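Local atomic coordinates of V-type ATP synthase alpha chain (Thermoplasma volcanium, PDB entry 4O1S), a protein that is an intein of the Hint superfamily, a compact, mostly beta protein-splicing domain from a V-type ATPase subunit A. Residues A[98-102]-A[103-107]. Residues are numbered along the deposited sequence; the frame is centred on the assembly and turned at random.
Sequences FVLTE and KGIEE
F98 lays its ring alongside the aliphatic stem of E107, its non-hydrogen-bonded partner, with CE1 of F98 3.4 Å from CG of E107. Both side chains point the same way, and the E107 carboxylate plane stands 89° from the ring. CD1 of F98 also meets CG2 of I105 at 4.1 Å, the two side chains crossing at roughly a right angle. Further along this face CD1 of L100 touches CG1 of I105, and F131 of strand 129-141 packs against both L100 and I105. On the other face, CG2 of T101 rests against CG of E106 at 3.7 Å.

V99 and E106 form a hydrogen-bonded pair, N of V99 donating to O of E106 at 2.7 Å and N of E106 returning the bond to O of V99. At the tip a type I turn from T101 to G104 closes the hairpin with the two-residue loop E102-K103, and N of G104 donates to O of T101 across it. T101 holds OG1 between its backbone N and carbonyl carbon (chi1 74°), which brings the hydroxyl to O of G104 at 2.6 Å while it accepts from N of K103 in the turn. O of G104 is thus gripped from opposite faces of its carbonyl plane, by N and by OG1 of T101.

Within the splicing domain, strand 104-109 forms one edge of the sheet, and strand 96-101 joins it to strands 165-168 and 158-160. The turn is thus probably held by paired backbone bonds and the T101 hydroxyl, while the methylenes of E106 and E107 supply apolar contact on the two faces.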
loop_
_atom_site.group_PDB
_atom_site.type_symbol
_atom_site.label_atom_id
_atom_site.label_comp_id
_atom_site.label_asym_id
_atom_site.label_seq_id
_atom_site.Cartn_x
_atom_site.Cartn_y
_atom_site.Cartn_z
ATOM N N PHE A 98 6.486 7.046 4.703
ATOM C CA PHE A 98 6.823 8.435 4.969
ATOM C C PHE A 98 7.189 8.599 6.429
ATOM O O PHE A 98 6.447 8.153 7.319
ATOM C CB PHE A 98 5.637 9.332 4.631
ATOM C CG PHE A 98 5.402 9.470 3.170
ATOM C CD1 PHE A 98 6.236 10.288 2.399
ATOM C CD2 PHE A 98 4.373 8.763 2.552
ATOM C CE1 PHE A 98 6.045 10.414 1.029
ATOM C CE2 PHE A 98 4.157 8.872 1.180
ATOM C CZ PHE A 98 4.994 9.695 0.411
ATOM N N VAL A 99 8.327 9.238 6.683
ATOM C CA VAL A 99 8.801 9.417 8.059
ATOM C C VAL A 99 8.920 10.868 8.460
ATOM O O VAL A 99 9.519 11.676 7.756
ATOM C CB VAL A 99 10.171 8.738 8.283
ATOM C CG1 VAL A 99 10.630 8.910 9.721
ATOM C CG2 VAL A 99 10.036 7.294 8.000
ATOM N N LEU A 100 8.360 11.183 9.618
ATOM C CA LEU A 100 8.522 12.499 10.200
ATOM C C LEU A 100 9.870 12.610 10.897
ATOM O O LEU A 100 10.077 12.000 11.928
ATOM C CB LEU A 100 7.405 12.748 11.203
ATOM C CG LEU A 100 7.528 14.040 12.005
ATOM C CD1 LEU A 100 7.546 15.267 11.088
ATOM C CD2 LEU A 100 6.385 14.111 12.999
ATOM N N THR A 101 10.785 13.387 10.326
ATOM C CA THR A 101 12.083 13.647 10.956
ATOM C C THR A 101 12.145 15.090 11.478
ATOM O O THR A 101 11.286 15.919 11.154
ATOM C CB THR A 101 13.234 13.443 9.946
ATOM O OG1 THR A 101 13.281 14.537 9.022
ATOM C CG2 THR A 101 13.010 12.199 9.141
ATOM N N GLU A 102 13.174 15.391 12.261
ATOM C CA GLU A 102 13.454 16.749 12.739
ATOM C C GLU A 102 13.515 17.779 11.615
ATOM O O GLU A 102 13.283 18.961 11.828
ATOM C CB GLU A 102 14.792 16.752 13.466
ATOM C CG GLU A 102 14.888 17.701 14.643
ATOM C CD GLU A 102 15.931 17.251 15.660
ATOM O OE1 GLU A 102 16.600 16.224 15.413
ATOM O OE2 GLU A 102 16.079 17.918 16.708
ATOM N N LYS A 103 13.843 17.324 10.415
ATOM C CA LYS A 103 13.986 18.209 9.263
ATOM C C LYS A 103 12.766 18.089 8.352
ATOM O O LYS A 103 12.796 18.487 7.184
ATOM C CB LYS A 103 15.277 17.877 8.493
ATOM C CG LYS A 103 16.449 18.831 8.757
ATOM C CD LYS A 103 16.736 19.029 10.259
ATOM C CE LYS A 103 17.549 20.316 10.538
ATOM N NZ LYS A 103 17.648 20.683 11.994
ATOM N N GLY A 104 11.693 17.522 8.889
ATOM C CA GLY A 104 10.512 17.267 8.089
ATOM C C GLY A 104 10.286 15.819 7.671
ATOM O O GLY A 104 10.778 14.863 8.286
ATOM N N ILE A 105 9.542 15.667 6.586
ATOM C CA ILE A 105 9.013 14.374 6.214
ATOM C C ILE A 105 9.724 13.771 5.023
ATOM O O ILE A 105 9.724 14.352 3.938
ATOM C CB ILE A 105 7.513 14.493 5.919
ATOM C CG1 ILE A 105 6.756 14.655 7.226
ATOM C CG2 ILE A 105 6.978 13.288 5.143
ATOM C CD1 ILE A 105 5.283 14.840 7.008
ATOM N N GLU A 106 10.322 12.595 5.197
ATOM C CA GLU A 106 10.968 11.982 4.040
ATOM C C GLU A 106 10.510 10.591 3.732
ATOM O O GLU A 106 9.991 9.900 4.613
ATOM C CB GLU A 106 12.476 12.024 4.158
ATOM C CG GLU A 106 12.983 11.707 5.517
ATOM C CD GLU A 106 14.406 12.176 5.681
ATOM O OE1 GLU A 106 15.275 11.317 5.985
ATOM O OE2 GLU A 106 14.644 13.404 5.506
ATOM N N GLU A 107 10.659 10.217 2.457
ATOM C CA GLU A 107 10.326 8.877 1.988
ATOM C C GLU A 107 11.447 7.941 2.433
ATOM O O GLU A 107 12.628 8.275 2.331
ATOM C CB GLU A 107 10.216 8.848 0.469
ATOM C CG GLU A 107 9.243 9.849 -0.120
ATOM C CD GLU A 107 9.185 9.785 -1.654
ATOM O OE1 GLU A 107 9.874 8.919 -2.263
ATOM O OE2 GLU A 107 8.451 10.616 -2.250
#